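Local structure of oxidoreductase, 2OG-Fe oxygenase family protein, putative, expressed (Oryza sativa subsp. japonica, 5XOI) at residues A[139-144]-A[197-202]; A[8-13]-A[166-171]; A[92-97]-A[119-124]; A[154-159]-A[187-192]; A[52-57]-A[129-134]. The protein probably acts as an iron(II)- and 2-oxoglutarate-dependent dioxygenase of the AlkB family, the chain here being its oxygenase domain with manganese(II) in the metal site. All blocks are in the same frame, centred on the assembly; numbering follows the deposited sequence.

Contact 1 (A[139-144]-A[197-202]); sequences HQDKDE and IFHGVS. With MN (manganese (II) ion), chain C.
His139, Asp141 and His199 converge on one manganese(II) ion, forming the HXD...H facial triad of the double-stranded beta-helix fold that AlkB-family dioxygenases share; the ion probably stands where iron(II) sits in the working enzyme. His139 NE2, Asp141 OD1 and His199 NE2 each bind the metal at 2.2 Å. A water completes part of the sphere at 2.3 Å from the manganese, and it also donates a hydrogen bond to Asp141 OD2, so both carboxylate oxygens serve the site. The carboxylate stands nearly upright to the His199 ring, their planes 82° apart, with OD1 at the ring's edge. Sharing the metal brings the two NE2 atoms of His139 and His199 within 3.2 Å of each other.

Behind this shell, the antiparallel hydrogen-bonded pair of His139 and His199, closed by His139 N to His199 O and His199 N to His139 O, puts both side chains on one face of the sheet. In each, CG lies between the backbone N and the carbonyl carbon (chi1 65° in His139), which turns the ring to the metal. Each ring is also fixed in rotation at ND1: that of His199 donates to Ile197 O at 2.9 Å, lying in the ring plane, and that of His139 bonds to Gly137 O. One water links Asp141 N to Ile197 O. Farther out, Gln140 lays its amide flat on the Phe198 ring, the planes 5° apart, while NE2 bonds to Leu196 O; Gln140 CG sits over the ring centre, 3.5 Å from the centroid.

Contact 2 (A[8-13]-A[166-171]); sequences YLRPGM and FLYGDV
The type II beta turn from Arg10 to Met13, at one border of the major sheet, faces strand 163-169 of the minor sheet, where Tyr168 is met by Leu9, Arg10 and Met13. Met13 reaches out with its chain fully extended, CG anti to the backbone N (chi1 -173°), and sets CE on one face of the Tyr168 ring, 3.7 Å from Tyr168 CG. Its SD lies obliquely beside the same ring, a Met-aromatic contact, while CE also touches the edge of Phe166. Leu9 CD1 packs at the phenol end, 3.8 Å from Tyr168 OH. These contacts lie between the two sheets of the double-stranded beta-helix, on the side where Phe166 lies close to the metal ligand His199. A water bridges Leu9 O and Tyr168 OH. Arg10 runs past the tyrosine and grips Asp170 end-on: NH1 and NH2 both donate to OD1, at 3.0 and 3.1 Å, with OD1 in the guanidinium plane. Arg10 NE bonds to Ser194 OG. A methionine in place of Arg10 would probably leave the Asp170 carboxylate without its charged mate and Ser194 OG without this donor. NH2 approaches OD1 on its syn lone pair, whereas NH1 comes from above the carboxylate plane.

Contact 3 (A[92-97]-A[119-124]); sequences IVKDAI and PLSPDI
Ile97 and Val93, one turn apart on helix 87-106, press against Leu120 in the extended segment that leads into strand 124-131. Ile97 points the end of its chain at the leucine: CD1 comes within 3.4 Å of Leu120 CB, tighter than usual for two carbons, and the side chains cross at about a right angle. With CG1 anti to the carbonyl carbon (chi1 -65°), the extended isoleucine carries CD1 across to the loop. Val93 uses a single branch, CG1, which lies 4.1 Å from Leu120 CD2 and 4.2 Å from Pro122 CG. Leu120 is thus touched at CB by one helix residue and at a terminal methyl by the other.

On the sheet side, this apolar group continues onto the major sheet of the double-stranded beta-helix, where Val93 and Leu120 both touch Val156 and Ile97 touches Ile189. The helix and the loop therefore share a seat on the outer side of the sheet, away from the metal.

At the solvent edge, Lys94 bends at its last torsion (chi4 -66°) to bring NZ back over the loop. Lys94 NZ donates to Leu120 O at 2.9 Å, with a C=O...N angle of 135°, and makes a weak bond to Ser121 OG at 3.3 Å. A neutral carbonyl and a hydroxyl receive the ammonium group here, so the polar rim ties loop to helix by hydrogen bonding without a salt bridge, while side-chain packing joins them underneath.

Contact 4 (A[154-159]-A[187-192]); sequences PVVSFS and VLIFGG
Val155 and Phe190 open an antiparallel strand pair in the major sheet of the double-stranded beta-helix, where strands 155-161 and 187-190 run side by side through the protein core. Four backbone bonds join them, Val155 and Ser157 pairing with Phe190 and Leu188; the shortest, Val155 N to Phe190 O and Ser157 N to Leu188 O, are both 2.8 Å.

All the touching residues are buried, so the contrast is between a closely filled end and a sparser one, with no solvent side. On the face toward the metal, Phe190 has CG between its backbone N and carbonyl carbon (chi1 47°), which swings the ring over its neighbour: Val155 CB lies over one ring face, and CG1 is 3.5 Å from CZ. The ring also meets His199, and Val155 touches Asp141. A serine in place of Phe190 would probably open a gap over Val155 and leave the His199 ring without this support. Farther along this face, the side chains of the next pair hardly meet, Ser157 CB and Leu188 CB being 4.5 Å apart; Ser157 OG makes a weak bond to Asn225 ND2 instead.

The reverse face, toward helix 87-106, is wholly apolar. Val156 CG1 meets Val187 CG1 at 3.8 Å, and its CG2 reaches Ile189 CG1. Phe158 CD1 rests 3.7 Å from Val187 CG2, and at the far end Pro154 CB packs 3.6 Å from Ile189 CG2.

Contact 5 (A[52-57]-A[129-134]); sequences KLSLQM and FYTSSG
Leu55 and Tyr130 form a non-hydrogen-bonded pair where strand 55-59, a border strand of the major sheet of the double-stranded beta-helix, runs antiparallel to strand 124-131. From CB, the leucine chain goes to CG anti to the backbone N (chi1 170°), turning it alongside the tyrosine. There it divides, and the CD1 branch does the touching: this methyl lies over the centre of the Tyr130 ring in a CH-pi contact, 3.9 Å from CE2, and is 3.6 Å from Phe129 O. The tyrosine ring is thereby backed on one face, while its OH bonds to a bound succinate; Tyr130 is known to bind succinate and 2-oxoglutarate.

The next pair, Gln56 and Phe129, is closed by two nearly straight backbone bonds, Phe129 N to Gln56 O at 2.7 Å and Gln56 N to Phe129 O at 2.9 Å. Beyond Tyr130 the chain makes a type I turn from Thr131 to Gly134, and Ser54 bridges to it twice. Its carbonyl O accepts from Thr131 N at 3.2 Å, in the carbonyl plane. At the surface, Ser54 OG and Ser133 OG share a short hydrogen bond of 2.6 Å.

Overall arrangement
Contact 4 is the wholly buried one, and it touches contacts 1, 2 and 3, with centres 9 to 12 Å away, but not contact 5. Its metal-side face, through Val155 and Phe190, backs the ligands of contact 1, whereas its reverse face receives the helix and loop of contact 3. Contacts 2, 4 and 5 all reach the major sheet, 2 and 5 toward its two borders with centres about 22 Å apart; contacts 1 and 2 share the minor sheet through neighbouring strands. Chemistry follows place: metal coordination in the partly buried contact 1, aliphatic and aromatic packing between layers, and salt-bridge, lysine or serine bonds at the partly exposed rims of contacts 2, 3 and 5.

Contact 1 (A[139-144]-A[197-202])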
# COMPACT_ATOMS: atom_id res chain seq x y z
N HIS A 139 -12.97 -1.21 0.84
CA HIS A 139 -12.95 -0.63 2.18
C HIS A 139 -12.30 0.75 2.10
O HIS A 139 -11.59 1.08 1.14
CB HIS A 139 -12.15 -1.49 3.15
CG HIS A 139 -10.70 -1.55 2.79
ND1 HIS A 139 -10.22 -2.38 1.80
CD2 HIS A 139 -9.65 -0.81 3.21
CE1 HIS A 139 -8.92 -2.18 1.66
NE2 HIS A 139 -8.55 -1.24 2.49
N GLN A 140 -12.54 1.54 3.13
CA GLN A 140 -11.85 2.81 3.35
C GLN A 140 -10.73 2.61 4.38
O GLN A 140 -10.86 1.84 5.32
CB GLN A 140 -12.83 3.86 3.87
CG GLN A 140 -13.87 4.30 2.86
CD GLN A 140 -14.84 5.30 3.46
OE1 GLN A 140 -15.51 5.01 4.46
NE2 GLN A 140 -14.91 6.50 2.87
N ASP A 141 -9.63 3.35 4.19
CA ASP A 141 -8.59 3.42 5.22
C ASP A 141 -9.04 4.48 6.21
O ASP A 141 -8.70 5.66 6.11
CB ASP A 141 -7.23 3.77 4.62
CG ASP A 141 -6.60 2.59 3.87
OD1 ASP A 141 -7.19 1.49 3.82
OD2 ASP A 141 -5.48 2.79 3.35
N LYS A 142 -9.85 4.06 7.18
CA LYS A 142 -10.53 5.01 8.05
C LYS A 142 -10.14 4.86 9.52
O LYS A 142 -10.83 5.42 10.38
CB LYS A 142 -12.04 4.85 7.89
CG LYS A 142 -12.53 3.46 8.29
CD LYS A 142 -14.01 3.26 7.97
CE LYS A 142 -14.50 1.93 8.50
NZ LYS A 142 -15.99 1.94 8.67
N ASP A 143 -9.06 4.14 9.82
CA ASP A 143 -8.70 3.86 11.22
C ASP A 143 -7.63 4.80 11.77
O ASP A 143 -7.32 4.72 12.96
CB ASP A 143 -8.23 2.41 11.37
CG ASP A 143 -9.34 1.40 11.07
OD1 ASP A 143 -10.53 1.77 11.18
OD2 ASP A 143 -9.01 0.24 10.74
N GLU A 144 -7.04 5.66 10.94
CA GLU A 144 -6.10 6.67 11.41
C GLU A 144 -6.83 7.76 12.21
O GLU A 144 -8.06 7.88 12.17
CB GLU A 144 -5.35 7.29 10.23
N ILE A 197 -11.08 7.16 -0.42
CA ILE A 197 -11.66 6.32 -1.46
C ILE A 197 -11.89 4.92 -0.91
O ILE A 197 -11.12 4.40 -0.09
CB ILE A 197 -10.78 6.27 -2.72
CG1 ILE A 197 -9.34 5.85 -2.38
CG2 ILE A 197 -10.85 7.60 -3.46
CD1 ILE A 197 -8.49 5.49 -3.61
N PHE A 198 -12.98 4.31 -1.34
CA PHE A 198 -13.14 2.87 -1.19
C PHE A 198 -12.20 2.17 -2.18
O PHE A 198 -12.07 2.60 -3.32
CB PHE A 198 -14.59 2.45 -1.45
CG PHE A 198 -15.52 2.71 -0.29
CD1 PHE A 198 -16.10 3.96 -0.12
CD2 PHE A 198 -15.83 1.70 0.62
CE1 PHE A 198 -16.96 4.21 0.94
CE2 PHE A 198 -16.70 1.94 1.69
CZ PHE A 198 -17.27 3.19 1.85
N HIS A 199 -11.56 1.10 -1.75
CA HIS A 199 -10.57 0.48 -2.62
C HIS A 199 -10.35 -0.97 -2.20
O HIS A 199 -10.73 -1.39 -1.10
CB HIS A 199 -9.24 1.24 -2.61
CG HIS A 199 -8.64 1.37 -1.25
ND1 HIS A 199 -9.06 2.32 -0.34
CD2 HIS A 199 -7.71 0.61 -0.61
CE1 HIS A 199 -8.39 2.16 0.79
NE2 HIS A 199 -7.57 1.13 0.65
N GLY A 200 -9.76 -1.74 -3.10
CA GLY A 200 -9.49 -3.13 -2.79
C GLY A 200 -8.80 -3.82 -3.94
O GLY A 200 -8.44 -3.19 -4.95
N VAL A 201 -8.62 -5.13 -3.80
CA VAL A 201 -7.90 -5.93 -4.78
C VAL A 201 -8.86 -7.01 -5.25
O VAL A 201 -9.26 -7.89 -4.47
CB VAL A 201 -6.60 -6.53 -4.21
CG1 VAL A 201 -6.00 -7.51 -5.22
CG2 VAL A 201 -5.58 -5.43 -3.92
N SER A 202 -9.28 -6.93 -6.52
CA SER A 202 -10.27 -7.89 -7.01
C SER A 202 -9.64 -9.18 -7.53
O SER A 202 -10.33 -10.20 -7.61
CB SER A 202 -11.11 -7.25 -8.11
OG SER A 202 -10.27 -6.77 -9.15
MN MN C . -6.69 -0.04 2.31
O HOH W 1 -9.42 5.25 1.96
O HOH W 2 -4.61 0.95 1.92

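Contact 2 (A[8-13]-A[166-171])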
# COMPACT_ATOMS: atom_id res chain seq x y z
N TYR A 8 -2.28 10.50 -13.49
CA TYR A 8 -3.24 11.16 -12.62
C TYR A 8 -4.55 10.39 -12.67
O TYR A 8 -5.17 10.29 -13.74
CB TYR A 8 -3.43 12.60 -13.09
CG TYR A 8 -4.40 13.43 -12.32
CD1 TYR A 8 -5.74 13.50 -12.69
CD2 TYR A 8 -3.99 14.18 -11.23
CE1 TYR A 8 -6.64 14.28 -11.98
CE2 TYR A 8 -4.87 14.97 -10.53
CZ TYR A 8 -6.20 15.01 -10.91
OH TYR A 8 -7.07 15.81 -10.20
N LEU A 9 -4.97 9.82 -11.54
CA LEU A 9 -6.18 9.02 -11.54
C LEU A 9 -7.41 9.80 -11.10
O LEU A 9 -8.52 9.51 -11.57
CB LEU A 9 -6.01 7.80 -10.62
CG LEU A 9 -4.90 6.81 -10.97
CD1 LEU A 9 -5.09 5.54 -10.17
CD2 LEU A 9 -4.88 6.52 -12.46
N ARG A 10 -7.24 10.76 -10.21
CA ARG A 10 -8.28 11.64 -9.70
C ARG A 10 -7.60 12.60 -8.73
O ARG A 10 -6.42 12.40 -8.40
CB ARG A 10 -9.41 10.85 -9.03
CG ARG A 10 -9.01 9.65 -8.24
CD ARG A 10 -10.27 9.01 -7.67
NE ARG A 10 -10.77 9.80 -6.54
CZ ARG A 10 -11.99 9.68 -6.03
NH1 ARG A 10 -12.84 8.80 -6.54
NH2 ARG A 10 -12.35 10.45 -5.00
N PRO A 11 -8.28 13.64 -8.26
CA PRO A 11 -7.60 14.62 -7.41
C PRO A 11 -6.93 13.97 -6.20
O PRO A 11 -7.56 13.25 -5.42
CB PRO A 11 -8.72 15.59 -7.03
CG PRO A 11 -9.63 15.56 -8.22
CD PRO A 11 -9.62 14.13 -8.68
N GLY A 12 -5.63 14.20 -6.08
CA GLY A 12 -4.85 13.64 -4.99
C GLY A 12 -4.54 12.16 -5.12
O GLY A 12 -4.17 11.53 -4.13
N MET A 13 -4.66 11.59 -6.33
CA MET A 13 -4.38 10.18 -6.54
C MET A 13 -3.47 10.02 -7.75
O MET A 13 -3.88 10.26 -8.89
CB MET A 13 -5.68 9.39 -6.74
CG MET A 13 -5.47 7.89 -6.80
SD MET A 13 -7.06 7.05 -6.81
CE MET A 13 -6.53 5.35 -6.61
N PHE A 166 -6.72 -3.49 -9.14
CA PHE A 166 -7.01 -2.63 -7.99
C PHE A 166 -8.27 -1.84 -8.29
O PHE A 166 -8.36 -1.16 -9.32
CB PHE A 166 -5.82 -1.71 -7.71
CG PHE A 166 -5.98 -0.81 -6.51
CD1 PHE A 166 -5.70 -1.29 -5.23
CD2 PHE A 166 -6.35 0.52 -6.66
CE1 PHE A 166 -5.82 -0.46 -4.12
CE2 PHE A 166 -6.46 1.35 -5.54
CZ PHE A 166 -6.20 0.86 -4.27
N LEU A 167 -9.26 -1.93 -7.40
CA LEU A 167 -10.52 -1.22 -7.56
C LEU A 167 -10.51 0.03 -6.70
O LEU A 167 -9.97 0.02 -5.58
CB LEU A 167 -11.71 -2.10 -7.15
CG LEU A 167 -12.35 -3.07 -8.15
CD1 LEU A 167 -11.36 -3.70 -9.09
CD2 LEU A 167 -13.13 -4.13 -7.39
N TYR A 168 -11.13 1.11 -7.19
CA TYR A 168 -11.25 2.31 -6.37
C TYR A 168 -12.48 3.11 -6.78
O TYR A 168 -12.87 3.13 -7.96
CB TYR A 168 -9.99 3.20 -6.46
CG TYR A 168 -9.62 3.65 -7.85
CD1 TYR A 168 -8.90 2.82 -8.70
CD2 TYR A 168 -9.96 4.93 -8.29
CE1 TYR A 168 -8.54 3.25 -9.99
CE2 TYR A 168 -9.61 5.36 -9.57
CZ TYR A 168 -8.91 4.52 -10.41
OH TYR A 168 -8.57 4.97 -11.68
N GLY A 169 -13.08 3.78 -5.81
CA GLY A 169 -14.27 4.57 -6.08
C GLY A 169 -14.74 5.26 -4.82
O GLY A 169 -14.09 5.22 -3.78
N ASP A 170 -15.90 5.90 -4.93
CA ASP A 170 -16.40 6.70 -3.82
C ASP A 170 -17.33 5.93 -2.90
O ASP A 170 -17.69 6.45 -1.83
CB ASP A 170 -17.14 7.92 -4.34
CG ASP A 170 -16.24 8.85 -5.12
OD1 ASP A 170 -15.14 9.16 -4.64
OD2 ASP A 170 -16.64 9.26 -6.22
N VAL A 171 -17.75 4.71 -3.27
CA VAL A 171 -18.77 3.98 -2.53
C VAL A 171 -18.40 2.50 -2.47
O VAL A 171 -17.55 2.00 -3.21
CB VAL A 171 -20.19 4.13 -3.14
CG1 VAL A 171 -20.67 5.56 -3.04
CG2 VAL A 171 -20.23 3.60 -4.57
O HOH W 3 -9.59 7.38 -12.52

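Contact 3 (A[92-97]-A[119-124])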
# COMPACT_ATOMS: atom_id res chain seq x y z
N ILE A 92 12.00 6.08 0.38
CA ILE A 92 11.32 5.87 -0.89
C ILE A 92 9.93 6.49 -0.87
O ILE A 92 9.49 7.08 -1.85
CB ILE A 92 11.26 4.37 -1.23
CG1 ILE A 92 12.67 3.79 -1.40
CG2 ILE A 92 10.44 4.15 -2.49
CD1 ILE A 92 12.70 2.27 -1.58
N VAL A 93 9.23 6.37 0.27
CA VAL A 93 7.91 6.97 0.41
C VAL A 93 7.98 8.49 0.19
O VAL A 93 7.17 9.07 -0.54
CB VAL A 93 7.31 6.64 1.79
CG1 VAL A 93 6.13 7.56 2.09
CG2 VAL A 93 6.86 5.16 1.84
N LYS A 94 8.94 9.13 0.84
CA LYS A 94 9.06 10.58 0.71
C LYS A 94 9.46 10.99 -0.71
O LYS A 94 9.01 12.02 -1.21
CB LYS A 94 10.08 11.10 1.73
CG LYS A 94 9.51 11.18 3.14
CD LYS A 94 10.60 11.36 4.17
CE LYS A 94 10.15 10.91 5.55
NZ LYS A 94 9.06 11.77 6.09
N ASP A 95 10.32 10.19 -1.36
CA ASP A 95 10.66 10.44 -2.76
C ASP A 95 9.43 10.33 -3.65
O ASP A 95 9.26 11.11 -4.60
CB ASP A 95 11.73 9.45 -3.23
CG ASP A 95 13.11 9.74 -2.65
OD1 ASP A 95 13.31 10.81 -2.05
OD2 ASP A 95 14.00 8.88 -2.80
N ALA A 96 8.57 9.34 -3.39
CA ALA A 96 7.36 9.16 -4.19
C ALA A 96 6.43 10.35 -4.05
O ALA A 96 5.85 10.81 -5.04
CB ALA A 96 6.65 7.87 -3.77
N ILE A 97 6.28 10.87 -2.83
CA ILE A 97 5.47 12.06 -2.62
C ILE A 97 6.10 13.25 -3.34
O ILE A 97 5.41 14.02 -4.02
CB ILE A 97 5.31 12.33 -1.11
CG1 ILE A 97 4.50 11.19 -0.48
CG2 ILE A 97 4.60 13.65 -0.87
CD1 ILE A 97 4.49 11.25 1.02
N PRO A 119 2.77 16.19 3.10
CA PRO A 119 3.90 15.30 3.38
C PRO A 119 3.46 14.13 4.24
O PRO A 119 2.40 14.13 4.86
CB PRO A 119 4.90 16.20 4.12
CG PRO A 119 4.02 17.20 4.78
CD PRO A 119 2.89 17.47 3.83
N LEU A 120 4.31 13.10 4.28
CA LEU A 120 4.01 11.93 5.09
C LEU A 120 5.25 11.52 5.86
O LEU A 120 6.34 11.42 5.29
CB LEU A 120 3.52 10.76 4.23
CG LEU A 120 2.74 9.66 4.94
CD1 LEU A 120 1.38 10.17 5.41
CD2 LEU A 120 2.58 8.43 4.00
N SER A 121 5.07 11.27 7.15
CA SER A 121 6.08 10.64 7.99
C SER A 121 5.44 9.35 8.51
O SER A 121 4.93 9.31 9.63
CB SER A 121 6.52 11.56 9.12
OG SER A 121 7.10 12.73 8.57
N PRO A 122 5.43 8.29 7.70
CA PRO A 122 4.63 7.11 8.05
C PRO A 122 5.18 6.45 9.30
O PRO A 122 6.40 6.27 9.45
CB PRO A 122 4.77 6.20 6.82
CG PRO A 122 6.05 6.62 6.18
CD PRO A 122 6.19 8.10 6.44
N ASP A 123 4.27 6.10 10.20
CA ASP A 123 4.59 5.28 11.36
C ASP A 123 3.81 3.98 11.32
O ASP A 123 3.87 3.20 12.27
CB ASP A 123 4.30 6.04 12.67
CG ASP A 123 2.92 6.66 12.71
OD1 ASP A 123 2.08 6.33 11.84
OD2 ASP A 123 2.66 7.47 13.61
N ILE A 124 3.09 3.73 10.22
CA ILE A 124 2.33 2.52 9.98
C ILE A 124 2.76 1.99 8.62
O ILE A 124 2.72 2.72 7.63
CB ILE A 124 0.81 2.78 9.97
CG1 ILE A 124 0.34 3.33 11.32
CG2 ILE A 124 0.03 1.53 9.57
CD1 ILE A 124 -0.84 4.28 11.20

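Contact 4 (A[154-159]-A[187-192])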
# COMPACT_ATOMS: atom_id res chain seq x y z
N PRO A 154 -1.54 11.35 2.99
CA PRO A 154 -1.77 10.32 1.98
C PRO A 154 -1.45 8.91 2.46
O PRO A 154 -0.69 8.69 3.40
CB PRO A 154 -0.82 10.73 0.84
CG PRO A 154 0.30 11.43 1.54
CD PRO A 154 -0.34 12.16 2.72
N VAL A 155 -2.05 7.96 1.75
CA VAL A 155 -1.66 6.55 1.79
C VAL A 155 -0.68 6.32 0.65
O VAL A 155 -0.96 6.71 -0.48
CB VAL A 155 -2.89 5.65 1.63
CG1 VAL A 155 -2.50 4.16 1.62
CG2 VAL A 155 -3.94 5.96 2.71
N VAL A 156 0.46 5.69 0.94
CA VAL A 156 1.47 5.38 -0.08
C VAL A 156 1.64 3.87 -0.13
O VAL A 156 2.00 3.26 0.87
CB VAL A 156 2.81 6.06 0.21
CG1 VAL A 156 3.86 5.65 -0.82
CG2 VAL A 156 2.65 7.59 0.25
N SER A 157 1.43 3.29 -1.32
CA SER A 157 1.34 1.83 -1.47
C SER A 157 2.36 1.33 -2.49
O SER A 157 2.34 1.75 -3.65
CB SER A 157 -0.08 1.44 -1.91
OG SER A 157 -0.13 0.13 -2.43
N PHE A 158 3.23 0.40 -2.05
CA PHE A 158 4.19 -0.28 -2.92
C PHE A 158 3.58 -1.58 -3.43
O PHE A 158 2.94 -2.31 -2.67
CB PHE A 158 5.47 -0.68 -2.18
CG PHE A 158 6.30 0.46 -1.63
CD1 PHE A 158 5.98 1.79 -1.87
CD2 PHE A 158 7.43 0.17 -0.88
CE1 PHE A 158 6.78 2.80 -1.36
CE2 PHE A 158 8.23 1.16 -0.37
CZ PHE A 158 7.91 2.49 -0.60
N SER A 159 3.85 -1.92 -4.69
CA SER A 159 3.41 -3.18 -5.28
C SER A 159 4.62 -3.95 -5.79
O SER A 159 5.48 -3.38 -6.47
CB SER A 159 2.41 -2.95 -6.43
OG SER A 159 1.17 -2.47 -5.96
N VAL A 187 4.11 2.44 -7.55
CA VAL A 187 3.76 3.08 -6.28
C VAL A 187 2.51 3.90 -6.52
O VAL A 187 2.45 4.68 -7.46
CB VAL A 187 4.90 3.96 -5.73
CG1 VAL A 187 4.40 4.75 -4.50
CG2 VAL A 187 6.08 3.11 -5.35
N LEU A 188 1.50 3.68 -5.68
CA LEU A 188 0.24 4.40 -5.76
C LEU A 188 0.10 5.28 -4.53
O LEU A 188 0.40 4.84 -3.42
CB LEU A 188 -0.94 3.42 -5.83
CG LEU A 188 -2.33 4.05 -5.77
CD1 LEU A 188 -2.61 4.82 -7.05
CD2 LEU A 188 -3.39 2.97 -5.55
N ILE A 189 -0.32 6.53 -4.72
CA ILE A 189 -0.55 7.46 -3.62
C ILE A 189 -1.97 7.97 -3.71
O ILE A 189 -2.41 8.39 -4.78
CB ILE A 189 0.44 8.64 -3.65
CG1 ILE A 189 1.88 8.14 -3.64
CG2 ILE A 189 0.19 9.57 -2.45
CD1 ILE A 189 2.92 9.23 -3.54
N PHE A 190 -2.72 7.92 -2.60
CA PHE A 190 -3.99 8.63 -2.53
C PHE A 190 -4.06 9.46 -1.25
O PHE A 190 -3.91 8.94 -0.14
CB PHE A 190 -5.22 7.70 -2.69
CG PHE A 190 -5.23 6.42 -1.85
CD1 PHE A 190 -4.55 5.28 -2.27
CD2 PHE A 190 -6.05 6.32 -0.73
CE1 PHE A 190 -4.62 4.09 -1.55
CE2 PHE A 190 -6.13 5.13 -0.01
CZ PHE A 190 -5.40 4.02 -0.40
N GLY A 191 -4.26 10.77 -1.42
CA GLY A 191 -4.41 11.67 -0.30
C GLY A 191 -5.30 12.84 -0.69
O GLY A 191 -5.93 12.80 -1.76
N GLY A 192 -5.38 13.86 0.16
CA GLY A 192 -6.26 14.97 -0.15
C GLY A 192 -7.68 14.48 -0.34
O GLY A 192 -8.18 13.64 0.42

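Contact 5 (A[52-57]-A[129-134])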
# COMPACT_ATOMS: atom_id res chain seq x y z
N LYS A 52 -11.66 -10.93 2.66
CA LYS A 52 -10.37 -11.22 2.05
C LYS A 52 -10.30 -12.70 1.73
O LYS A 52 -11.06 -13.50 2.27
CB LYS A 52 -9.20 -10.83 2.96
N LEU A 53 -9.35 -13.04 0.87
CA LEU A 53 -9.07 -14.40 0.44
C LEU A 53 -7.56 -14.53 0.26
O LEU A 53 -6.94 -13.66 -0.35
CB LEU A 53 -9.77 -14.70 -0.89
CG LEU A 53 -10.86 -15.76 -0.90
CD1 LEU A 53 -11.41 -15.89 -2.32
CD2 LEU A 53 -10.30 -17.09 -0.40
N SER A 54 -6.98 -15.60 0.80
CA SER A 54 -5.58 -15.96 0.53
C SER A 54 -4.64 -14.80 0.84
O SER A 54 -3.72 -14.48 0.08
CB SER A 54 -5.42 -16.44 -0.91
OG SER A 54 -6.22 -17.61 -1.08
N LEU A 55 -4.86 -14.18 2.00
CA LEU A 55 -4.13 -12.99 2.42
C LEU A 55 -3.49 -13.24 3.77
O LEU A 55 -4.14 -13.71 4.71
CB LEU A 55 -5.08 -11.78 2.49
CG LEU A 55 -4.51 -10.51 3.14
CD1 LEU A 55 -3.47 -9.87 2.24
CD2 LEU A 55 -5.63 -9.51 3.46
N GLN A 56 -2.20 -12.91 3.88
CA GLN A 56 -1.51 -12.81 5.15
C GLN A 56 -0.97 -11.39 5.31
O GLN A 56 -0.75 -10.69 4.32
CB GLN A 56 -0.36 -13.81 5.27
CG GLN A 56 -0.76 -15.27 5.09
CD GLN A 56 0.45 -16.16 4.89
OE1 GLN A 56 0.74 -16.59 3.77
NE2 GLN A 56 1.17 -16.43 5.97
N MET A 57 -0.74 -10.98 6.55
CA MET A 57 -0.30 -9.62 6.81
C MET A 57 0.66 -9.57 7.99
O MET A 57 0.69 -10.48 8.83
CB MET A 57 -1.50 -8.68 7.08
CG MET A 57 -2.31 -9.07 8.33
SD MET A 57 -3.65 -7.89 8.62
CE MET A 57 -2.72 -6.51 9.28
N PHE A 129 0.53 -9.97 2.02
CA PHE A 129 0.96 -10.93 1.01
C PHE A 129 -0.25 -11.72 0.51
O PHE A 129 -0.98 -12.32 1.30
CB PHE A 129 2.02 -11.89 1.52
CG PHE A 129 2.46 -12.84 0.46
CD1 PHE A 129 3.14 -12.37 -0.65
CD2 PHE A 129 2.11 -14.18 0.51
CE1 PHE A 129 3.52 -13.22 -1.66
CE2 PHE A 129 2.50 -15.04 -0.51
CZ PHE A 129 3.19 -14.54 -1.59
N TYR A 130 -0.44 -11.71 -0.81
CA TYR A 130 -1.51 -12.42 -1.50
C TYR A 130 -0.89 -13.56 -2.28
O TYR A 130 0.04 -13.34 -3.05
CB TYR A 130 -2.22 -11.50 -2.51
CG TYR A 130 -2.82 -10.21 -1.98
CD1 TYR A 130 -2.02 -9.10 -1.74
CD2 TYR A 130 -4.19 -10.10 -1.75
CE1 TYR A 130 -2.57 -7.91 -1.28
CE2 TYR A 130 -4.75 -8.92 -1.29
CZ TYR A 130 -3.94 -7.83 -1.06
OH TYR A 130 -4.52 -6.66 -0.60
N THR A 131 -1.41 -14.78 -2.12
CA THR A 131 -1.08 -15.82 -3.09
C THR A 131 -1.93 -15.60 -4.34
O THR A 131 -2.64 -14.60 -4.48
CB THR A 131 -1.25 -17.21 -2.49
OG1 THR A 131 -2.57 -17.34 -1.94
CG2 THR A 131 -0.24 -17.41 -1.37
N SER A 132 -1.86 -16.53 -5.31
CA SER A 132 -2.47 -16.26 -6.61
C SER A 132 -3.99 -16.10 -6.52
O SER A 132 -4.58 -15.41 -7.35
CB SER A 132 -2.13 -17.37 -7.60
OG SER A 132 -0.78 -17.79 -7.49
N SER A 133 -4.63 -16.73 -5.54
CA SER A 133 -6.07 -16.61 -5.38
C SER A 133 -6.48 -15.44 -4.49
O SER A 133 -7.64 -15.37 -4.07
CB SER A 133 -6.67 -17.90 -4.81
OG SER A 133 -5.98 -18.29 -3.63
N GLY A 134 -5.56 -14.51 -4.23
CA GLY A 134 -5.82 -13.48 -3.24
C GLY A 134 -6.83 -12.45 -3.70
O GLY A 134 -6.99 -12.17 -4.89
O HOH W 4 -1.01 -15.29 1.67